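Local coordinates for Rho GTPase activating protein 15 (Homo sapiens, PDB 3BYI) that activates the GTP hydrolysis of Rho-type GTPases such as RAC1 through its RhoGAP domain, turning them to the inactive GDP-bound state, at residues Q18-H23 / I72-E77; W37-C42 / G94-F99; F113-E118 / K133-K138; T127-V132 / A200-S205. All coordinates share one frame; numbering follows the deposited sequence.

Contact 1 (Q18-H23 / I72-E77); sequences QIFGSH and IVNQEE
Asn74, on the last turn of helix 63-74, holds the loop 18-23 through one oxygen. Its OD1 accepts two backbone N-H groups in a row. Phe20 N lies 2.8 Å from Asn74 OD1, in the carbonyl plane and on a lone pair, and its bond is nearly straight at 169°. Ile19 N, 2.9 Å from Asn74 OD1, comes in tilted from that plane and its bond is more bent, at 148°. The side-chain amide of Asn74 stands almost perpendicular to the Phe20 ring.

Beside these bonds the packing is close and apolar. Val73 turns CG1 anti to its own backbone N (chi1 170°), and this methyl serves two neighbours. It meets Ile19 CG1 at 3.9 Å. It also touches Phe20 at the ring edge, in plane, with CE1 of Phe20 3.8 Å from Val73 CG1.

The other flank is partly exposed. There the Gln18 chain, bent at chi2, lays its CB and CG beside the Glu76 carboxylate. The carboxylate itself is engaged by Lys16 and Arg30 in salt bridges. Glu76 has positive phi and closes the helix with a Schellman motif.

The chemistry is thus divided. A buried amide oxygen satisfies two backbone N-H groups of a loop without regular helix or strand, while charge pairs sit on the outer flank. The loop leading to helix 24-31 is thereby tied to the end of helix 63-74.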
loop_
_atom_site.group_PDB
_atom_site.type_symbol
_atom_site.label_atom_id
_atom_site.label_comp_id
_atom_site.label_asym_id
_atom_site.label_seq_id
_atom_site.Cartn_x
_atom_site.Cartn_y
_atom_site.Cartn_z
ATOM N N GLN A 18 -13.763 1.374 11.740
ATOM C CA GLN A 18 -13.381 2.761 11.599
ATOM C C GLN A 18 -12.376 3.023 10.459
ATOM O O GLN A 18 -12.536 4.002 9.750
ATOM C CB GLN A 18 -12.824 3.254 12.937
ATOM C CG GLN A 18 -12.769 4.764 13.047
ATOM C CD GLN A 18 -14.135 5.408 12.913
ATOM O OE1 GLN A 18 -15.043 5.100 13.671
ATOM N NE2 GLN A 18 -14.283 6.302 11.940
ATOM N N ILE A 19 -11.369 2.154 10.287
ATOM C CA ILE A 19 -10.191 2.465 9.445
ATOM C C ILE A 19 -10.212 1.750 8.105
ATOM O O ILE A 19 -10.055 2.366 7.045
ATOM C CB ILE A 19 -8.851 2.120 10.161
ATOM C CG1 ILE A 19 -8.754 2.775 11.551
ATOM C CG2 ILE A 19 -7.660 2.554 9.315
ATOM C CD1 ILE A 19 -8.786 4.272 11.537
ATOM N N PHE A 20 -10.345 0.432 8.154
ATOM C CA PHE A 20 -10.253 -0.371 6.942
ATOM C C PHE A 20 -11.554 -0.150 6.175
ATOM O O PHE A 20 -12.628 -0.138 6.785
ATOM C CB PHE A 20 -10.049 -1.843 7.258
ATOM C CG PHE A 20 -8.628 -2.213 7.614
ATOM C CD1 PHE A 20 -8.018 -1.706 8.758
ATOM C CD2 PHE A 20 -7.912 -3.108 6.832
ATOM C CE1 PHE A 20 -6.684 -2.073 9.093
ATOM C CE2 PHE A 20 -6.588 -3.484 7.196
ATOM C CZ PHE A 20 -6.002 -2.957 8.319
ATOM N N GLY A 21 -11.429 0.063 4.861
ATOM C CA GLY A 21 -12.564 0.285 3.981
ATOM C C GLY A 21 -13.007 1.733 3.862
ATOM O O GLY A 21 -13.981 2.010 3.164
ATOM N N SER A 22 -12.357 2.645 4.594
ATOM C CA SER A 22 -12.630 4.081 4.477
ATOM C C SER A 22 -11.663 4.661 3.456
ATOM O O SER A 22 -10.522 4.201 3.343
ATOM C CB SER A 22 -12.460 4.812 5.825
ATOM O OG SER A 22 -13.346 4.329 6.822
ATOM N N HIS A 23 -12.110 5.700 2.746
ATOM C CA HIS A 23 -11.257 6.428 1.815
ATOM C C HIS A 23 -10.006 6.897 2.524
ATOM O O HIS A 23 -10.071 7.321 3.678
ATOM C CB HIS A 23 -11.976 7.669 1.219
ATOM C CG HIS A 23 -11.418 8.092 -0.116
ATOM N ND1 HIS A 23 -10.344 8.952 -0.248
ATOM C CD2 HIS A 23 -11.753 7.718 -1.373
ATOM C CE1 HIS A 23 -10.073 9.118 -1.529
ATOM N NE2 HIS A 23 -10.913 8.381 -2.233
ATOM N N ILE A 72 -8.476 -5.165 15.652
ATOM C CA ILE A 72 -7.914 -4.320 16.706
ATOM C C ILE A 72 -7.750 -2.875 16.200
ATOM O O ILE A 72 -8.081 -1.910 16.883
ATOM C CB ILE A 72 -6.558 -4.883 17.231
ATOM C CG1 ILE A 72 -6.802 -6.091 18.163
ATOM C CG2 ILE A 72 -5.766 -3.811 17.910
ATOM C CD1 ILE A 72 -5.495 -6.894 18.509
ATOM N N VAL A 73 -7.254 -2.725 14.982
ATOM C CA VAL A 73 -7.058 -1.392 14.402
ATOM C C VAL A 73 -8.405 -0.682 14.146
ATOM O O VAL A 73 -8.554 0.532 14.398
ATOM C CB VAL A 73 -6.249 -1.463 13.072
ATOM C CG1 VAL A 73 -6.242 -0.106 12.325
ATOM C CG2 VAL A 73 -4.813 -1.934 13.329
ATOM N N ASN A 74 -9.377 -1.435 13.634
ATOM C CA ASN A 74 -10.715 -0.913 13.422
ATOM C C ASN A 74 -11.416 -0.506 14.732
ATOM O O ASN A 74 -12.164 0.484 14.758
ATOM C CB ASN A 74 -11.595 -1.922 12.634
ATOM C CG ASN A 74 -11.545 -1.717 11.120
ATOM O OD1 ASN A 74 -11.135 -0.676 10.640
ATOM N ND2 ASN A 74 -11.994 -2.709 10.373
ATOM N N GLN A 75 -11.168 -1.274 15.800
ATOM C CA GLN A 75 -11.660 -0.943 17.138
ATOM C C GLN A 75 -10.967 0.283 17.725
ATOM O O GLN A 75 -11.286 0.696 18.833
ATOM C CB GLN A 75 -11.492 -2.142 18.102
ATOM C CG GLN A 75 -12.490 -3.302 17.904
ATOM C CD GLN A 75 -13.947 -2.876 18.049
ATOM O OE1 GLN A 75 -14.506 -2.224 17.150
ATOM N NE2 GLN A 75 -14.580 -3.254 19.178
ATOM N N GLU A 76 -10.036 0.861 16.969
ATOM C CA GLU A 76 -9.094 1.871 17.460
ATOM C C GLU A 76 -8.527 1.598 18.861
ATOM O O GLU A 76 -8.481 2.497 19.676
ATOM C CB GLU A 76 -9.725 3.251 17.378
ATOM C CG GLU A 76 -9.980 3.703 15.966
ATOM C CD GLU A 76 -10.834 4.964 15.870
ATOM O OE1 GLU A 76 -11.749 5.197 16.699
ATOM O OE2 GLU A 76 -10.597 5.736 14.934
ATOM N N GLU A 77 -8.099 0.356 19.099
ATOM C CA GLU A 77 -7.343 -0.007 20.276
ATOM C C GLU A 77 -5.901 0.413 20.037
ATOM O O GLU A 77 -5.496 0.665 18.893
ATOM C CB GLU A 77 -7.442 -1.515 20.573
ATOM C CG GLU A 77 -8.890 -2.054 20.662
#

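Contact 2 (W37-C42 / G94-F99); sequences WFVKQC and GALKMF
Helices 37-49 and 89-102 run nearly antiparallel here, their local axes 9.9 Å apart and crossing at -152°, with Cys42 and Leu96 nearest by CA. Two groups of side chains fill the interface.

In the first, Phe38 reaches across with its ring. CG lies anti to the backbone N (chi1 179°), which carries the ring out toward the second helix. CZ of Phe38 meets the methyl CB of Ala95 at 3.8 Å. CE2 of Phe38 comes 3.8 Å from Ala95 O, which sits at the ring edge and in its plane. That oxygen already accepts the helical N-H of Phe99. On one face of the same ring lies Cys42 SG, from the next turn of its own helix.

In the second group, Leu96 and Phe99 receive Val39 and Cys42. The branch CD1 of Leu96 fits between them, 3.8 Å from Val39 CA and 3.8 Å from Cys42 CB. Val39 CG2 approaches the Phe99 ring, 3.6 Å from its CE2, and the two side chains cross at about a right angle.

Leu69 and Val73 of helix 63-74 also pack on Phe38, and Phe20 meets its ring. The contact therefore belongs to the helical core of the RhoGAP domain.

All six touching residues are buried. The contacts between side chains are apolar, and Ala95 O is the polar atom met at the Phe38 ring edge. Cohesion between the two helices here consequently rests on shape and van der Waals contact.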
loop_
_atom_site.group_PDB
_atom_site.type_symbol
_atom_site.label_atom_id
_atom_site.label_comp_id
_atom_site.label_asym_id
_atom_site.label_seq_id
_atom_site.Cartn_x
_atom_site.Cartn_y
_atom_site.Cartn_z
ATOM N N TRP A 37 -1.411 6.714 10.160
ATOM C CA TRP A 37 -0.612 6.135 11.239
ATOM C C TRP A 37 -0.382 4.635 11.074
ATOM O O TRP A 37 0.698 4.162 11.372
ATOM C CB TRP A 37 -1.254 6.385 12.609
ATOM C CG TRP A 37 -0.960 7.729 13.054
ATOM C CD1 TRP A 37 -1.816 8.784 13.115
ATOM C CD2 TRP A 37 0.312 8.215 13.434
ATOM N NE1 TRP A 37 -1.150 9.898 13.522
ATOM C CE2 TRP A 37 0.160 9.577 13.738
ATOM C CE3 TRP A 37 1.572 7.625 13.556
ATOM C CZ2 TRP A 37 1.220 10.363 14.198
ATOM C CZ3 TRP A 37 2.624 8.394 13.978
ATOM C CH2 TRP A 37 2.449 9.757 14.295
ATOM N N PHE A 38 -1.403 3.889 10.645
ATOM C CA PHE A 38 -1.261 2.439 10.544
ATOM C C PHE A 38 -0.211 2.058 9.490
ATOM O O PHE A 38 0.529 1.104 9.668
ATOM C CB PHE A 38 -2.579 1.746 10.218
ATOM C CG PHE A 38 -2.445 0.229 10.085
ATOM C CD1 PHE A 38 -2.127 -0.554 11.185
ATOM C CD2 PHE A 38 -2.642 -0.406 8.866
ATOM C CE1 PHE A 38 -2.058 -1.959 11.073
ATOM C CE2 PHE A 38 -2.535 -1.763 8.759
ATOM C CZ PHE A 38 -2.259 -2.543 9.864
ATOM N N VAL A 39 -0.172 2.827 8.396
ATOM C CA VAL A 39 0.810 2.641 7.361
ATOM C C VAL A 39 2.244 2.894 7.905
ATOM O O VAL A 39 3.178 2.158 7.615
ATOM C CB VAL A 39 0.510 3.542 6.119
ATOM C CG1 VAL A 39 1.704 3.530 5.101
ATOM C CG2 VAL A 39 -0.820 3.122 5.446
ATOM N N LYS A 40 2.407 3.947 8.695
ATOM C CA LYS A 40 3.709 4.253 9.240
ATOM C C LYS A 40 4.123 3.234 10.318
ATOM O O LYS A 40 5.301 2.894 10.444
ATOM C CB LYS A 40 3.749 5.684 9.731
ATOM C CG LYS A 40 3.591 6.714 8.617
ATOM C CD LYS A 40 3.812 8.180 9.120
ATOM C CE LYS A 40 2.746 8.666 10.041
ATOM N NZ LYS A 40 2.904 10.134 10.381
ATOM N N GLN A 41 3.166 2.744 11.097
ATOM C CA GLN A 41 3.452 1.693 12.074
ATOM C C GLN A 41 3.953 0.405 11.432
ATOM O O GLN A 41 4.836 -0.255 11.971
ATOM C CB GLN A 41 2.211 1.293 12.834
ATOM C CG GLN A 41 2.062 1.961 14.104
ATOM C CD GLN A 41 1.082 1.254 14.983
ATOM O OE1 GLN A 41 -0.115 1.270 14.716
ATOM N NE2 GLN A 41 1.589 0.627 16.058
ATOM N N CYS A 42 3.286 -0.003 10.357
ATOM C CA CYS A 42 3.632 -1.226 9.662
ATOM C C CYS A 42 4.999 -1.126 9.036
ATOM O O CYS A 42 5.824 -2.000 9.212
ATOM C CB CYS A 42 2.581 -1.548 8.590
ATOM S SG CYS A 42 1.060 -2.257 9.297
ATOM N N GLY A 94 1.152 -8.386 5.373
ATOM C CA GLY A 94 -0.181 -8.755 4.910
ATOM C C GLY A 94 -1.268 -7.769 5.297
ATOM O O GLY A 94 -2.146 -7.474 4.514
ATOM N N ALA A 95 -1.180 -7.237 6.500
ATOM C CA ALA A 95 -2.154 -6.281 6.998
ATOM C C ALA A 95 -1.977 -4.940 6.304
ATOM O O ALA A 95 -2.958 -4.284 5.956
ATOM C CB ALA A 95 -2.046 -6.156 8.572
ATOM N N LEU A 96 -0.735 -4.539 6.053
ATOM C CA LEU A 96 -0.471 -3.321 5.274
ATOM C C LEU A 96 -1.090 -3.438 3.888
ATOM O O LEU A 96 -1.834 -2.561 3.471
ATOM C CB LEU A 96 1.027 -3.055 5.122
ATOM C CG LEU A 96 1.385 -1.661 4.588
ATOM C CD1 LEU A 96 0.662 -0.614 5.443
ATOM C CD2 LEU A 96 2.962 -1.409 4.578
ATOM N N LYS A 97 -0.830 -4.547 3.200
ATOM C CA LYS A 97 -1.364 -4.737 1.862
ATOM C C LYS A 97 -2.878 -4.786 1.849
ATOM O O LYS A 97 -3.508 -4.254 0.940
ATOM C CB LYS A 97 -0.799 -6.012 1.228
ATOM C CG LYS A 97 0.687 -5.922 0.823
ATOM C CD LYS A 97 1.126 -7.188 0.099
ATOM C CE LYS A 97 1.094 -8.439 0.983
ATOM N NZ LYS A 97 1.581 -9.603 0.229
ATOM N N MET A 98 -3.446 -5.452 2.848
ATOM C CA MET A 98 -4.904 -5.528 3.019
ATOM C C MET A 98 -5.527 -4.140 3.198
ATOM O O MET A 98 -6.629 -3.897 2.707
ATOM C CB MET A 98 -5.275 -6.413 4.233
ATOM C CG MET A 98 -6.758 -6.541 4.449
ATOM S SD MET A 98 -7.276 -7.666 5.758
ATOM C CE MET A 98 -7.022 -9.229 4.884
ATOM N N PHE A 99 -4.833 -3.260 3.913
ATOM C CA PHE A 99 -5.262 -1.874 4.082
ATOM C C PHE A 99 -5.377 -1.213 2.725
ATOM O O PHE A 99 -6.415 -0.654 2.387
ATOM C CB PHE A 99 -4.304 -1.098 5.008
ATOM C CG PHE A 99 -4.606 0.383 5.094
ATOM C CD1 PHE A 99 -5.619 0.850 5.937
ATOM C CD2 PHE A 99 -3.893 1.299 4.322
ATOM C CE1 PHE A 99 -5.895 2.169 6.006
ATOM C CE2 PHE A 99 -4.188 2.662 4.365
ATOM C CZ PHE A 99 -5.151 3.106 5.212
#

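Contact 3 (F113-E118 / K133-K138); sequences FEQFVE and KSLVQK
Leu135 carries this contact, reaching from helix 125-138 onto Gln115 and Phe116 of helix 110-120. CD1 lies over one face of the Phe116 ring, a CH-pi contact 4.2 Å from the centroid and 16° off the ring normal. The same methyl also sits against Gln115 CB, at 3.5 Å. Leu135 CB rests over the ring too, 4.0 Å from Phe116 CE2. The Phe116 and Leu135 side chains slide past each other in opposite directions.

The other methyl, CD2, lies along the Gln115 side chain as far as its amide. It is 3.5 Å from Gln115 CB and also close to the amide oxygen OE1. The glutamine chain is extended beyond CG (chi2 174°), and this brings its amide over to the leucine. The Gln115 and Leu135 side chains meet at an oblique angle. Val136 adds a lighter touch, its CG2 4.4 Å from Phe116 CE2 at the ring edge.

In the next shell, Phe108 meets the Phe116 ring edge-to-face, and Ile199 of helix 189-205 packs on Phe116. Phe112, one turn before Phe116, touches Leu135 and Lys138. Met203 of helix 189-205 packs on Val136.

The helices run nearly antiparallel, at 161°, with local axes 10.3 Å apart. Consecutive helices joined by a short connection and packed in this way form a helical hairpin. This one, inside the all-helical RhoGAP domain, lies against helix 189-205 and away from the predicted arginine finger.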
loop_
_atom_site.group_PDB
_atom_site.type_symbol
_atom_site.label_atom_id
_atom_site.label_comp_id
_atom_site.label_asym_id
_atom_site.label_seq_id
_atom_site.Cartn_x
_atom_site.Cartn_y
_atom_site.Cartn_z
ATOM N N PHE A 113 -5.297 7.148 -13.640
ATOM C CA PHE A 113 -4.735 5.943 -14.274
ATOM C C PHE A 113 -4.351 6.132 -15.763
ATOM O O PHE A 113 -3.228 5.769 -16.172
ATOM C CB PHE A 113 -5.685 4.744 -14.090
ATOM C CG PHE A 113 -5.151 3.472 -14.676
ATOM C CD1 PHE A 113 -3.993 2.900 -14.172
ATOM C CD2 PHE A 113 -5.774 2.868 -15.766
ATOM C CE1 PHE A 113 -3.463 1.731 -14.737
ATOM C CE2 PHE A 113 -5.259 1.710 -16.322
ATOM C CZ PHE A 113 -4.097 1.148 -15.821
ATOM N N GLU A 114 -5.251 6.718 -16.557
ATOM C CA GLU A 114 -4.956 6.979 -17.971
ATOM C C GLU A 114 -3.699 7.838 -18.128
ATOM O O GLU A 114 -2.882 7.583 -19.014
ATOM C CB GLU A 114 -6.146 7.612 -18.700
ATOM N N GLN A 115 -3.530 8.828 -17.245
ATOM C CA GLN A 115 -2.379 9.732 -17.293
ATOM C C GLN A 115 -1.079 9.040 -16.949
ATOM O O GLN A 115 -0.067 9.357 -17.564
ATOM C CB GLN A 115 -2.563 10.965 -16.380
ATOM C CG GLN A 115 -3.400 12.155 -16.966
ATOM C CD GLN A 115 -3.666 13.300 -15.920
ATOM O OE1 GLN A 115 -2.911 14.285 -15.883
ATOM N NE2 GLN A 115 -4.719 13.160 -15.073
ATOM N N PHE A 116 -1.101 8.154 -15.937
ATOM C CA PHE A 116 0.083 7.341 -15.501
ATOM C C PHE A 116 0.496 6.317 -16.554
ATOM O O PHE A 116 1.693 6.091 -16.773
ATOM C CB PHE A 116 -0.176 6.577 -14.177
ATOM C CG PHE A 116 0.035 7.404 -12.903
ATOM C CD1 PHE A 116 -1.039 7.818 -12.137
ATOM C CD2 PHE A 116 1.310 7.759 -12.487
ATOM C CE1 PHE A 116 -0.848 8.585 -10.971
ATOM C CE2 PHE A 116 1.512 8.499 -11.326
ATOM C CZ PHE A 116 0.431 8.922 -10.566
ATOM N N VAL A 117 -0.498 5.685 -17.180
ATOM C CA VAL A 117 -0.246 4.788 -18.328
ATOM C C VAL A 117 0.429 5.517 -19.485
ATOM O O VAL A 117 1.398 5.001 -20.036
ATOM C CB VAL A 117 -1.546 4.123 -18.867
ATOM C CG1 VAL A 117 -1.276 3.384 -20.191
ATOM C CG2 VAL A 117 -2.123 3.179 -17.846
ATOM N N GLU A 118 -0.099 6.685 -19.874
ATOM C CA GLU A 118 0.540 7.529 -20.898
ATOM C C GLU A 118 1.979 7.839 -20.506
ATOM O O GLU A 118 2.879 7.876 -21.367
ATOM C CB GLU A 118 -0.183 8.876 -21.067
ATOM C CG GLU A 118 -1.483 8.838 -21.844
ATOM C CD GLU A 118 -2.076 10.245 -22.089
ATOM O OE1 GLU A 118 -1.439 11.249 -21.683
ATOM O OE2 GLU A 118 -3.177 10.343 -22.696
ATOM N N LYS A 133 6.432 12.212 -12.381
ATOM C CA LYS A 133 6.704 13.154 -11.297
ATOM C C LYS A 133 5.746 14.355 -11.324
ATOM O O LYS A 133 5.282 14.820 -10.255
ATOM C CB LYS A 133 8.155 13.642 -11.394
ATOM C CG LYS A 133 8.501 14.750 -10.419
ATOM C CD LYS A 133 9.920 15.235 -10.618
ATOM C CE LYS A 133 10.297 16.159 -9.481
ATOM N NZ LYS A 133 11.484 16.973 -9.811
ATOM N N SER A 134 5.468 14.845 -12.539
ATOM C CA SER A 134 4.427 15.854 -12.783
ATOM C C SER A 134 3.107 15.379 -12.211
ATOM O O SER A 134 2.409 16.133 -11.516
ATOM C CB SER A 134 4.210 16.067 -14.276
ATOM O OG SER A 134 5.376 16.555 -14.895
ATOM N N LEU A 135 2.754 14.127 -12.526
ATOM C CA LEU A 135 1.475 13.589 -12.092
ATOM C C LEU A 135 1.393 13.437 -10.583
ATOM O O LEU A 135 0.358 13.694 -10.014
ATOM C CB LEU A 135 1.178 12.259 -12.776
ATOM C CG LEU A 135 0.513 12.366 -14.129
ATOM C CD1 LEU A 135 0.543 11.021 -14.792
ATOM C CD2 LEU A 135 -0.924 12.907 -13.965
ATOM N N VAL A 136 2.471 12.993 -9.943
ATOM C CA VAL A 136 2.497 12.862 -8.479
ATOM C C VAL A 136 2.231 14.224 -7.824
ATOM O O VAL A 136 1.523 14.303 -6.806
ATOM C CB VAL A 136 3.839 12.246 -7.968
ATOM C CG1 VAL A 136 4.013 12.433 -6.418
ATOM C CG2 VAL A 136 3.910 10.782 -8.368
ATOM N N GLN A 137 2.788 15.287 -8.417
ATOM C CA GLN A 137 2.543 16.669 -7.959
ATOM C C GLN A 137 1.086 17.115 -8.139
ATOM O O GLN A 137 0.656 18.065 -7.505
ATOM C CB GLN A 137 3.516 17.657 -8.643
ATOM C CG GLN A 137 4.964 17.575 -8.082
ATOM C CD GLN A 137 6.059 18.163 -9.006
ATOM O OE1 GLN A 137 5.833 18.434 -10.195
ATOM N NE2 GLN A 137 7.268 18.330 -8.450
ATOM N N LYS A 138 0.325 16.450 -9.001
ATOM C CA LYS A 138 -1.091 16.779 -9.121
ATOM C C LYS A 138 -1.980 16.004 -8.138
ATOM O O LYS A 138 -3.141 16.316 -8.001
ATOM C CB LYS A 138 -1.592 16.604 -10.557
ATOM C CG LYS A 138 -0.900 17.504 -11.590
ATOM C CD LYS A 138 -1.303 17.121 -13.033
ATOM C CE LYS A 138 -0.457 17.843 -14.089
ATOM N NZ LYS A 138 0.924 17.242 -14.255
#

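Contact 4 (T127-V132 / A200-S205); sequences TRIEAV and AELMLS
Leu202 points from helix 189-205 at helix 125-138, into a patch formed by Arg128, Ile129 and Val132. CB leads the chain off its helix, and with CG anti to the backbone N (chi1 -173°) the fork is carried out to the neighbour. There the branches part. CD2 lies between two residues one turn apart, 4.0 Å from Arg128 CB and 3.9 Å from Val132 CG2. CD1 is looser, 4.4 Å from Ile129 CG1. Leu202 and Val132 slide past each other in opposite directions.

The local axes are almost perpendicular, at 94° and 10.9 Å apart. In the RhoGAP helical bundle, helix 189-205 here passes across helix 125-138, instead of running alongside it. Ile120 of helix 110-120 also packs on Leu202.

Val132 uses its other methyl for Met203. CG1 of Val132 meets the sulfur SD of Met203 at 3.6 Å, and the two side chains cross at a slant. Bends at chi2 and chi3 fold the Met203 chain. Met147 and Phe151 of helix 141-159 pack on the same methionine. Arg128 contributes its CB alone, since its guanidinium end leads away and NE bonds to Lys122 O.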
loop_
_atom_site.group_PDB
_atom_site.type_symbol
_atom_site.label_atom_id
_atom_site.label_comp_id
_atom_site.label_asym_id
_atom_site.label_seq_id
_atom_site.Cartn_x
_atom_site.Cartn_y
_atom_site.Cartn_z
ATOM N N THR A 127 11.991 11.028 -19.943
ATOM C CA THR A 127 10.666 11.523 -20.233
ATOM C C THR A 127 9.687 10.872 -19.275
ATOM O O THR A 127 8.916 11.577 -18.651
ATOM C CB THR A 127 10.234 11.260 -21.700
ATOM O OG1 THR A 127 11.145 11.913 -22.586
ATOM C CG2 THR A 127 8.834 11.806 -21.959
ATOM N N ARG A 128 9.742 9.545 -19.149
ATOM C CA ARG A 128 8.853 8.806 -18.252
ATOM C C ARG A 128 8.931 9.361 -16.839
ATOM O O ARG A 128 7.896 9.623 -16.234
ATOM C CB ARG A 128 9.162 7.301 -18.208
ATOM C CG ARG A 128 8.702 6.527 -19.413
ATOM C CD ARG A 128 9.155 5.070 -19.409
ATOM N NE ARG A 128 9.340 4.604 -20.788
ATOM C CZ ARG A 128 10.271 3.739 -21.193
ATOM N NH1 ARG A 128 11.126 3.180 -20.338
ATOM N NH2 ARG A 128 10.337 3.419 -22.475
ATOM N N ILE A 129 10.159 9.519 -16.332
ATOM C CA ILE A 129 10.418 9.996 -14.966
ATOM C C ILE A 129 9.714 11.326 -14.755
ATOM O O ILE A 129 8.899 11.458 -13.853
ATOM C CB ILE A 129 11.943 10.128 -14.697
ATOM C CG1 ILE A 129 12.590 8.759 -14.494
ATOM C CG2 ILE A 129 12.255 10.973 -13.462
ATOM C CD1 ILE A 129 14.087 8.829 -14.507
ATOM N N GLU A 130 9.997 12.285 -15.633
ATOM C CA GLU A 130 9.400 13.617 -15.571
ATOM C C GLU A 130 7.866 13.629 -15.636
ATOM O O GLU A 130 7.218 14.321 -14.847
ATOM C CB GLU A 130 9.997 14.496 -16.660
ATOM C CG GLU A 130 11.447 14.941 -16.373
ATOM C CD GLU A 130 11.581 15.842 -15.122
ATOM O OE1 GLU A 130 10.728 16.755 -14.911
ATOM O OE2 GLU A 130 12.546 15.624 -14.345
ATOM N N ALA A 131 7.293 12.857 -16.553
ATOM C CA ALA A 131 5.838 12.786 -16.722
ATOM C C ALA A 131 5.151 12.274 -15.464
ATOM O O ALA A 131 4.122 12.826 -15.039
ATOM C CB ALA A 131 5.478 11.906 -17.913
ATOM N N VAL A 132 5.743 11.228 -14.882
ATOM C CA VAL A 132 5.228 10.565 -13.688
ATOM C C VAL A 132 5.338 11.450 -12.452
ATOM O O VAL A 132 4.439 11.448 -11.605
ATOM C CB VAL A 132 5.956 9.217 -13.440
ATOM C CG1 VAL A 132 5.865 8.821 -11.984
ATOM C CG2 VAL A 132 5.378 8.117 -14.366
ATOM N N ALA A 200 4.498 0.759 -10.979
ATOM C CA ALA A 200 5.050 0.515 -9.641
ATOM C C ALA A 200 6.570 0.347 -9.674
ATOM O O ALA A 200 7.255 0.881 -8.821
ATOM C CB ALA A 200 4.368 -0.665 -8.944
ATOM N N GLU A 201 7.096 -0.403 -10.641
ATOM C CA GLU A 201 8.539 -0.555 -10.804
ATOM C C GLU A 201 9.259 0.788 -10.987
ATOM O O GLU A 201 10.331 1.015 -10.402
ATOM C CB GLU A 201 8.853 -1.468 -11.997
ATOM C CG GLU A 201 8.639 -2.916 -11.724
ATOM C CD GLU A 201 9.229 -3.836 -12.772
ATOM O OE1 GLU A 201 10.306 -3.541 -13.315
ATOM O OE2 GLU A 201 8.595 -4.873 -13.042
ATOM N N LEU A 202 8.689 1.682 -11.797
ATOM C CA LEU A 202 9.332 2.985 -12.031
ATOM C C LEU A 202 9.325 3.856 -10.775
ATOM O O LEU A 202 10.322 4.567 -10.490
ATOM C CB LEU A 202 8.657 3.767 -13.153
ATOM C CG LEU A 202 9.365 5.063 -13.583
ATOM C CD1 LEU A 202 10.774 4.765 -14.194
ATOM C CD2 LEU A 202 8.496 5.784 -14.545
ATOM N N MET A 203 8.212 3.823 -10.033
ATOM C CA MET A 203 8.117 4.615 -8.818
ATOM C C MET A 203 9.133 4.137 -7.783
ATOM O O MET A 203 9.648 4.908 -6.970
ATOM C CB MET A 203 6.720 4.547 -8.201
ATOM C CG MET A 203 5.576 4.955 -9.118
ATOM S SD MET A 203 5.241 6.695 -9.149
ATOM C CE MET A 203 4.726 6.945 -7.466
ATOM N N LEU A 204 9.426 2.845 -7.830
ATOM C CA LEU A 204 10.410 2.236 -6.944
ATOM C C LEU A 204 11.848 2.502 -7.418
ATOM O O LEU A 204 12.666 3.044 -6.667
ATOM C CB LEU A 204 10.166 0.742 -6.919
ATOM C CG LEU A 204 10.847 -0.131 -5.886
ATOM C CD1 LEU A 204 10.905 0.529 -4.481
ATOM C CD2 LEU A 204 10.038 -1.436 -5.877
ATOM N N SER A 205 12.145 2.129 -8.658
ATOM C CA SER A 205 13.513 2.219 -9.153
ATOM C C SER A 205 13.988 3.675 -9.372
ATOM O O SER A 205 15.171 3.936 -9.363
ATOM C CB SER A 205 13.688 1.378 -10.429
ATOM O OG SER A 205 12.914 1.907 -11.489
#

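The four contacts form two touching pairs. Contacts 1 and 2 have centres about 11 Å apart and share a core: Phe20 CZ lies 3.7 Å from Phe38 CE2, and Val73 CG2 lies 3.6 Å from Phe38 CE1. Their segments alternate along the chain. Contacts 3 and 4 are closer still, with centres about 9 Å apart. Both use helix 125-138, and Val136 CG2 meets Met203 CE at 4.0 Å. The pairs do not touch each other. Contacts 1 and 4 lie on opposite sides of the chain's centre, about 32 Å apart between contact centres. All four lie away from the predicted arginine finger, Arg58.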